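PDB 4APM: apical membrane antigen 1 from Babesia divergens, which is a surface protein of the parasite that probably helps form the moving junction through which it invades its host cell. Local coordinates for residues I58-S71 / P75-T85. Residues are numbered along the deposited sequence; the frame is centred on the assembly and turned at random.
Sequences INLGNNADFLNRIS and PQDRGLAFPDT
Leu80 is the main bump here: its two methyls push into a hollow walled by Ile58, Leu60 and CB of Phe66, with CD2 3.9 Å from Ile58 CB and CD1 4.0 Å from Leu60 CD2. Next to it the chain thins to Gly79, and Leu60 CD1 settles against that bare CA at 3.7 Å. The oxygens of Asp65, Phe66 and Asn68 crowd in on the Gly79 CA, with Asn68 O at 3.1 Å. At the other end, Asn62 reaches into the bend of 75-78. Its CG sits between the backbone N and the carbonyl carbon (chi1 69°), which aims ND2 across at Arg78 O, 2.9 Å away and within the amide plane, and also at Pro75 O; OD1 turns back to Ala64 N as an Asx turn. In this part of the AMA1 ectodomain, the end of strand 56-60 and the loop after it fold against the next part of the same connection, before strand 111-112. A single beta bridge, Arg69 with Ala81, pairs Ala81 N with Asn68 O and Ile70 N with Ala81 O; Leu80 N to Phe66 O and Gly79 N to Arg69 O also cross. Beyond the bridge, Ile70 CG2 lies alongside the Pro83 ring, 4.0 Å from CD. The extended Arg69 side chain reaches over Asp84, laying one guanidinium face on its CB, while NH1 bonds Phe82 O at 3.0 Å and Ser109 O, just ahead of strand 111-112.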
ATOM      1  N   ILE A  58     -10.418   4.605   9.778  1.00 28.35           N
ATOM      2  CA  ILE A  58     -10.652   6.007  10.030  1.00 31.11           C
ATOM      3  C   ILE A  58     -10.848   6.198  11.519  1.00 32.68           C
ATOM      4  O   ILE A  58     -11.748   5.591  12.102  1.00 34.45           O
ATOM      5  CB  ILE A  58     -11.887   6.522   9.254  1.00 29.13           C
ATOM      6  CG1 ILE A  58     -11.833   6.075   7.769  1.00 28.31           C
ATOM      7  CG2 ILE A  58     -12.001   8.034   9.392  1.00 28.42           C
ATOM      8  CD1 ILE A  58     -10.655   6.623   6.964  1.00 22.01           C
ATOM      9  N   ASN A  59      -9.968   6.987  12.140  1.00 33.27           N
ATOM     10  CA  ASN A  59     -10.104   7.369  13.559  1.00 34.99           C
ATOM     11  C   ASN A  59     -11.181   8.458  13.754  1.00 36.36           C
ATOM     12  O   ASN A  59     -11.163   9.500  13.089  1.00 34.62           O
ATOM     13  CB  ASN A  59      -8.770   7.890  14.114  1.00 36.64           C
ATOM     14  CG  ASN A  59      -7.711   6.817  14.213  1.00 46.77           C
ATOM     15  OD1 ASN A  59      -8.020   5.622  14.342  1.00 52.36           O
ATOM     16  ND2 ASN A  59      -6.437   7.233  14.161  1.00 43.54           N
ATOM     17  N   LEU A  60     -12.108   8.223  14.672  1.00 40.38           N
ATOM     18  CA  LEU A  60     -13.236   9.137  14.841  1.00 37.85           C
ATOM     19  C   LEU A  60     -13.125   9.992  16.114  1.00 38.49           C
ATOM     20  O   LEU A  60     -12.602   9.542  17.131  1.00 34.57           O
ATOM     21  CB  LEU A  60     -14.559   8.372  14.796  1.00 32.70           C
ATOM     22  CG  LEU A  60     -14.793   7.596  13.492  1.00 33.82           C
ATOM     23  CD1 LEU A  60     -16.173   6.936  13.514  1.00 31.35           C
ATOM     24  CD2 LEU A  60     -14.654   8.524  12.282  1.00 28.52           C
ATOM     25  N   GLY A  61     -13.588  11.242  16.021  1.00 41.35           N
ATOM     26  CA  GLY A  61     -13.620  12.157  17.162  1.00 45.43           C
ATOM     27  C   GLY A  61     -14.303  11.595  18.403  1.00 46.48           C
ATOM     28  O   GLY A  61     -13.835  11.806  19.521  1.00 49.43           O
ATOM     29  N   ASN A  62     -15.389  10.852  18.211  1.00 41.40           N
ATOM     30  CA  ASN A  62     -16.087  10.239  19.335  1.00 42.59           C
ATOM     31  C   ASN A  62     -15.444   8.941  19.808  1.00 41.71           C
ATOM     32  O   ASN A  62     -15.985   8.263  20.671  1.00 48.46           O
ATOM     33  CB  ASN A  62     -17.583  10.029  19.014  1.00 40.04           C
ATOM     34  CG  ASN A  62     -17.817   8.961  17.945  1.00 47.80           C
ATOM     35  OD1 ASN A  62     -16.878   8.310  17.483  1.00 46.11           O
ATOM     36  ND2 ASN A  62     -19.083   8.744  17.587  1.00 43.14           N
ATOM     37  N   ASN A  63     -14.290   8.595  19.240  1.00 43.55           N
ATOM     38  CA  ASN A  63     -13.591   7.343  19.570  1.00 40.22           C
ATOM     39  C   ASN A  63     -14.349   6.037  19.289  1.00 39.34           C
ATOM     40  O   ASN A  63     -13.932   4.966  19.720  1.00 36.67           O
ATOM     41  CB  ASN A  63     -13.065   7.361  21.005  1.00 45.70           C
ATOM     42  CG  ASN A  63     -11.726   8.072  21.119  1.00 59.20           C
ATOM     43  OD1 ASN A  63     -11.665   9.308  21.132  1.00 64.05           O
ATOM     44  ND2 ASN A  63     -10.634   7.295  21.132  1.00 54.66           N
ATOM     45  N   ALA A  64     -15.425   6.111  18.523  1.00 37.74           N
ATOM     46  CA  ALA A  64     -16.149   4.893  18.165  1.00 40.04           C
ATOM     47  C   ALA A  64     -15.453   4.200  16.990  1.00 37.02           C
ATOM     48  O   ALA A  64     -15.006   4.872  16.068  1.00 38.92           O
ATOM     49  CB  ALA A  64     -17.596   5.223  17.812  1.00 40.42           C
ATOM     50  N   ASP A  65     -15.368   2.868  17.020  1.00 34.90           N
ATOM     51  CA  ASP A  65     -14.888   2.114  15.856  1.00 37.24           C
ATOM     52  C   ASP A  65     -15.661   2.511  14.590  1.00 37.51           C
ATOM     53  O   ASP A  65     -16.900   2.606  14.619  1.00 36.05           O
ATOM     54  CB  ASP A  65     -14.986   0.609  16.071  1.00 37.57           C
ATOM     55  CG  ASP A  65     -14.428  -0.181  14.889  1.00 41.16           C
ATOM     56  OD1 ASP A  65     -13.213  -0.078  14.613  1.00 46.32           O
ATOM     57  OD2 ASP A  65     -15.198  -0.893  14.225  1.00 35.80           O
ATOM     58  N   PHE A  66     -14.930   2.807  13.509  1.00 31.03           N
ATOM     59  CA  PHE A  66     -15.553   3.382  12.333  1.00 28.28           C
ATOM     60  C   PHE A  66     -16.540   2.437  11.664  1.00 29.56           C
ATOM     61  O   PHE A  66     -17.392   2.886  10.918  1.00 31.78           O
ATOM     62  CB  PHE A  66     -14.544   3.974  11.341  1.00 29.05           C
ATOM     63  CG  PHE A  66     -13.774   2.947  10.526  1.00 28.37           C
ATOM     64  CD1 PHE A  66     -13.103   1.888  11.141  1.00 24.99           C
ATOM     65  CD2 PHE A  66     -13.674   3.086   9.141  1.00 27.93           C
ATOM     66  CE1 PHE A  66     -12.395   0.964  10.386  1.00 27.11           C
ATOM     67  CE2 PHE A  66     -12.935   2.183   8.382  1.00 26.59           C
ATOM     68  CZ  PHE A  66     -12.295   1.124   9.004  1.00 26.73           C
ATOM     69  N   LEU A  67     -16.486   1.155  12.019  1.00 27.54           N
ATOM     70  CA  LEU A  67     -17.406   0.170  11.452  1.00 30.87           C
ATOM     71  C   LEU A  67     -18.736   0.051  12.215  1.00 33.46           C
ATOM     72  O   LEU A  67     -19.622  -0.706  11.797  1.00 35.53           O
ATOM     73  CB  LEU A  67     -16.733  -1.209  11.294  1.00 26.27           C
ATOM     74  CG  LEU A  67     -15.507  -1.312  10.352  1.00 28.98           C
ATOM     75  CD1 LEU A  67     -15.070  -2.756  10.059  1.00 25.87           C
ATOM     76  CD2 LEU A  67     -15.730  -0.553   9.052  1.00 23.03           C
ATOM     77  N   ASN A  68     -18.894   0.807  13.306  1.00 33.18           N
ATOM     78  CA  ASN A  68     -20.232   0.968  13.933  1.00 33.52           C
ATOM     79  C   ASN A  68     -21.164   1.682  12.984  1.00 37.26           C
ATOM     80  O   ASN A  68     -20.712   2.509  12.195  1.00 35.81           O
ATOM     81  CB  ASN A  68     -20.130   1.784  15.222  1.00 30.93           C
ATOM     82  CG  ASN A  68     -19.405   1.044  16.297  1.00 31.62           C
ATOM     83  OD1 ASN A  68     -18.919  -0.052  16.061  1.00 37.05           O
ATOM     84  ND2 ASN A  68     -19.269   1.654  17.466  1.00 31.77           N
ATOM     85  N   ARG A  69     -22.467   1.423  13.086  1.00 37.91           N
ATOM     86  CA  ARG A  69     -23.430   2.138  12.250  1.00 35.27           C
ATOM     87  C   ARG A  69     -23.447   3.625  12.571  1.00 36.76           C
ATOM     88  O   ARG A  69     -23.298   4.022  13.719  1.00 39.68           O
ATOM     89  CB  ARG A  69     -24.833   1.565  12.424  1.00 34.23           C
ATOM     90  CG  ARG A  69     -24.915   0.076  12.201  1.00 31.41           C
ATOM     91  CD  ARG A  69     -26.349  -0.367  11.996  1.00 33.43           C
ATOM     92  NE  ARG A  69     -26.398  -1.815  11.873  1.00 33.95           N
ATOM     93  CZ  ARG A  69     -26.388  -2.472  10.716  1.00 32.14           C
ATOM     94  NH1 ARG A  69     -26.410  -1.813   9.555  1.00 29.69           N
ATOM     95  NH2 ARG A  69     -26.397  -3.793  10.724  1.00 32.97           N
ATOM     96  N   ILE A  70     -23.696   4.443  11.561  1.00 41.80           N
ATOM     97  CA  ILE A  70     -23.823   5.883  11.742  1.00 42.36           C
ATOM     98  C   ILE A  70     -25.109   6.178  12.528  1.00 48.09           C
ATOM     99  O   ILE A  70     -25.338   7.296  12.987  1.00 49.37           O
ATOM    100  CB  ILE A  70     -23.833   6.591  10.372  1.00 40.13           C
ATOM    101  CG1 ILE A  70     -23.516   8.073  10.504  1.00 42.45           C
ATOM    102  CG2 ILE A  70     -25.140   6.348   9.633  1.00 39.79           C
ATOM    103  CD1 ILE A  70     -23.293   8.742   9.161  1.00 46.44           C
ATOM    104  N   SER A  71     -25.921   5.146  12.712  1.00 48.68           N
ATOM    105  CA  SER A  71     -27.220   5.299  13.348  1.00 50.95           C
ATOM    106  C   SER A  71     -27.300   4.549  14.702  1.00 52.68           C
ATOM    107  O   SER A  71     -28.388   4.248  15.188  1.00 55.94           O
ATOM    108  CB  SER A  71     -28.313   4.800  12.403  1.00 44.29           C
ATOM    109  OG  SER A  71     -28.118   3.423  12.130  1.00 46.13           O
ATOM    110  N   PRO A  75     -24.893   8.515  20.521  1.00 51.71           N
ATOM    111  CA  PRO A  75     -23.993   9.280  19.654  1.00 51.28           C
ATOM    112  C   PRO A  75     -22.512   8.954  19.883  1.00 49.85           C
ATOM    113  O   PRO A  75     -21.685   9.208  19.015  1.00 51.40           O
ATOM    114  CB  PRO A  75     -24.269  10.738  20.048  1.00 46.51           C
ATOM    115  CG  PRO A  75     -25.610  10.727  20.687  1.00 44.29           C
ATOM    116  CD  PRO A  75     -25.706   9.395  21.379  1.00 49.65           C
ATOM    117  N   GLN A  76     -22.170   8.430  21.048  1.00 49.69           N
ATOM    118  CA  GLN A  76     -20.767   8.157  21.328  1.00 50.25           C
ATOM    119  C   GLN A  76     -20.335   6.883  20.631  1.00 46.40           C
ATOM    120  O   GLN A  76     -19.152   6.529  20.633  1.00 51.07           O
ATOM    121  CB  GLN A  76     -20.499   8.083  22.840  0.60 45.10           C
ATOM    122  CG  GLN A  76     -20.041   9.401  23.459  0.60 47.00           C
ATOM    123  CD  GLN A  76     -18.610   9.772  23.088  0.60 51.04           C
ATOM    124  OE1 GLN A  76     -18.354  10.850  22.536  0.60 47.21           O
ATOM    125  NE2 GLN A  76     -17.668   8.886  23.397  0.60 45.64           N
ATOM    126  N   ASP A  77     -21.294   6.216  20.004  1.00 46.82           N
ATOM    127  CA  ASP A  77     -21.078   4.876  19.468  1.00 47.70           C
ATOM    128  C   ASP A  77     -21.079   4.895  17.949  1.00 44.30           C
ATOM    129  O   ASP A  77     -20.745   3.893  17.313  1.00 43.94           O
ATOM    130  CB  ASP A  77     -22.170   3.922  19.953  1.00 48.29           C
ATOM    131  CG  ASP A  77     -21.924   3.416  21.355  1.00 56.21           C
ATOM    132  OD1 ASP A  77     -20.825   3.652  21.887  1.00 59.84           O
ATOM    133  OD2 ASP A  77     -22.843   2.790  21.930  1.00 59.89           O
ATOM    134  N   ARG A  78     -21.484   6.026  17.376  1.00 41.34           N
ATOM    135  CA  ARG A  78     -21.734   6.116  15.939  1.00 41.69           C
ATOM    136  C   ARG A  78     -20.441   6.067  15.136  1.00 41.13           C
ATOM    137  O   ARG A  78     -19.509   6.845  15.381  1.00 39.02           O
ATOM    138  CB  ARG A  78     -22.514   7.385  15.597  1.00 39.60           C
ATOM    139  CG  ARG A  78     -23.806   7.488  16.355  1.00 42.23           C
ATOM    140  CD  ARG A  78     -24.702   8.592  15.845  1.00 45.93           C
ATOM    141  NE  ARG A  78     -26.027   8.379  16.408  1.00 55.42           N
ATOM    142  CZ  ARG A  78     -26.751   9.304  17.018  1.00 51.16           C
ATOM    143  NH1 ARG A  78     -26.331  10.560  17.078  1.00 46.22           N
ATOM    144  NH2 ARG A  78     -27.936   8.978  17.497  1.00 54.00           N
ATOM    145  N   GLY A  79     -20.396   5.142  14.185  1.00 37.58           N
ATOM    146  CA  GLY A  79     -19.292   5.049  13.251  1.00 38.33           C
ATOM    147  C   GLY A  79     -19.724   5.605  11.917  1.00 37.56           C
ATOM    148  O   GLY A  79     -20.559   6.506  11.857  1.00 37.87           O
ATOM    149  N   LEU A  80     -19.230   4.980  10.852  1.00 36.09           N
ATOM    150  CA  LEU A  80     -19.369   5.473   9.490  1.00 33.09           C
ATOM    151  C   LEU A  80     -20.172   4.482   8.646  1.00 34.34           C
ATOM    152  O   LEU A  80     -20.481   4.756   7.469  1.00 32.61           O
ATOM    153  CB  LEU A  80     -17.980   5.609   8.871  1.00 33.75           C
ATOM    154  CG  LEU A  80     -17.284   6.962   8.766  1.00 34.17           C
ATOM    155  CD1 LEU A  80     -17.735   7.920   9.846  1.00 25.22           C
ATOM    156  CD2 LEU A  80     -15.774   6.798   8.732  1.00 29.35           C
ATOM    157  N   ALA A  81     -20.439   3.311   9.224  1.00 29.01           N
ATOM    158  CA  ALA A  81     -21.068   2.202   8.510  1.00 30.97           C
ATOM    159  C   ALA A  81     -22.523   2.482   8.179  1.00 33.91           C
ATOM    160  O   ALA A  81     -23.222   3.194   8.924  1.00 31.85           O
ATOM    161  CB  ALA A  81     -20.960   0.922   9.327  1.00 34.34           C
ATOM    162  N   PHE A  82     -22.991   1.901   7.073  1.00 32.27           N
ATOM    163  CA  PHE A  82     -24.407   1.953   6.721  1.00 33.34           C
ATOM    164  C   PHE A  82     -25.351   1.770   7.910  1.00 35.22           C
ATOM    165  O   PHE A  82     -25.183   0.827   8.697  1.00 40.36           O
ATOM    166  CB  PHE A  82     -24.725   0.931   5.638  1.00 32.65           C
ATOM    167  CG  PHE A  82     -25.056   1.548   4.314  1.00 39.06           C
ATOM    168  CD1 PHE A  82     -24.165   2.421   3.700  1.00 40.37           C
ATOM    169  CD2 PHE A  82     -26.267   1.282   3.690  1.00 40.78           C
ATOM    170  CE1 PHE A  82     -24.478   3.015   2.489  1.00 42.94           C
ATOM    171  CE2 PHE A  82     -26.578   1.867   2.478  1.00 44.86           C
ATOM    172  CZ  PHE A  82     -25.680   2.731   1.874  1.00 44.15           C
ATOM    173  N   PRO A  83     -26.387   2.638   8.017  1.00 37.79           N
ATOM    174  CA  PRO A  83     -27.444   2.378   9.009  1.00 41.90           C
ATOM    175  C   PRO A  83     -28.182   1.060   8.743  1.00 44.99           C
ATOM    176  O   PRO A  83     -27.975   0.416   7.695  1.00 46.32           O
ATOM    177  CB  PRO A  83     -28.390   3.573   8.857  1.00 34.63           C
ATOM    178  CG  PRO A  83     -28.162   4.082   7.479  1.00 38.58           C
ATOM    179  CD  PRO A  83     -26.742   3.735   7.097  1.00 39.81           C
ATOM    180  N   ASP A  84     -28.983   0.629   9.713  1.00 47.94           N
ATOM    181  CA  ASP A  84     -29.751  -0.608   9.567  1.00 51.75           C
ATOM    182  C   ASP A  84     -31.093  -0.378   8.884  1.00 54.77           C
ATOM    183  O   ASP A  84     -31.835  -1.322   8.671  1.00 61.72           O
ATOM    184  CB  ASP A  84     -29.954  -1.298  10.915  1.00 51.78           C
ATOM    185  CG  ASP A  84     -30.515  -0.367  11.972  1.00 54.35           C
ATOM    186  OD1 ASP A  84     -30.480   0.870  11.777  1.00 57.43           O
ATOM    187  OD2 ASP A  84     -30.952  -0.872  13.026  1.00 61.34           O
ATOM    188  N   THR A  85     -31.387   0.867   8.511  1.00 54.65           N
ATOM    189  CA  THR A  85     -32.627   1.182   7.788  1.00 60.70           C
ATOM    190  C   THR A  85     -32.404   1.870   6.435  1.00 56.03           C
ATOM    191  O   THR A  85     -31.422   1.601   5.739  1.00 61.82           O
ATOM    192  CB  THR A  85     -33.547   2.066   8.632  1.00 60.44           C
ATOM    193  OG1 THR A  85     -32.861   3.277   8.953  1.00 60.92           O
ATOM    194  CG2 THR A  85     -33.938   1.352   9.913  1.00 60.41           C
TER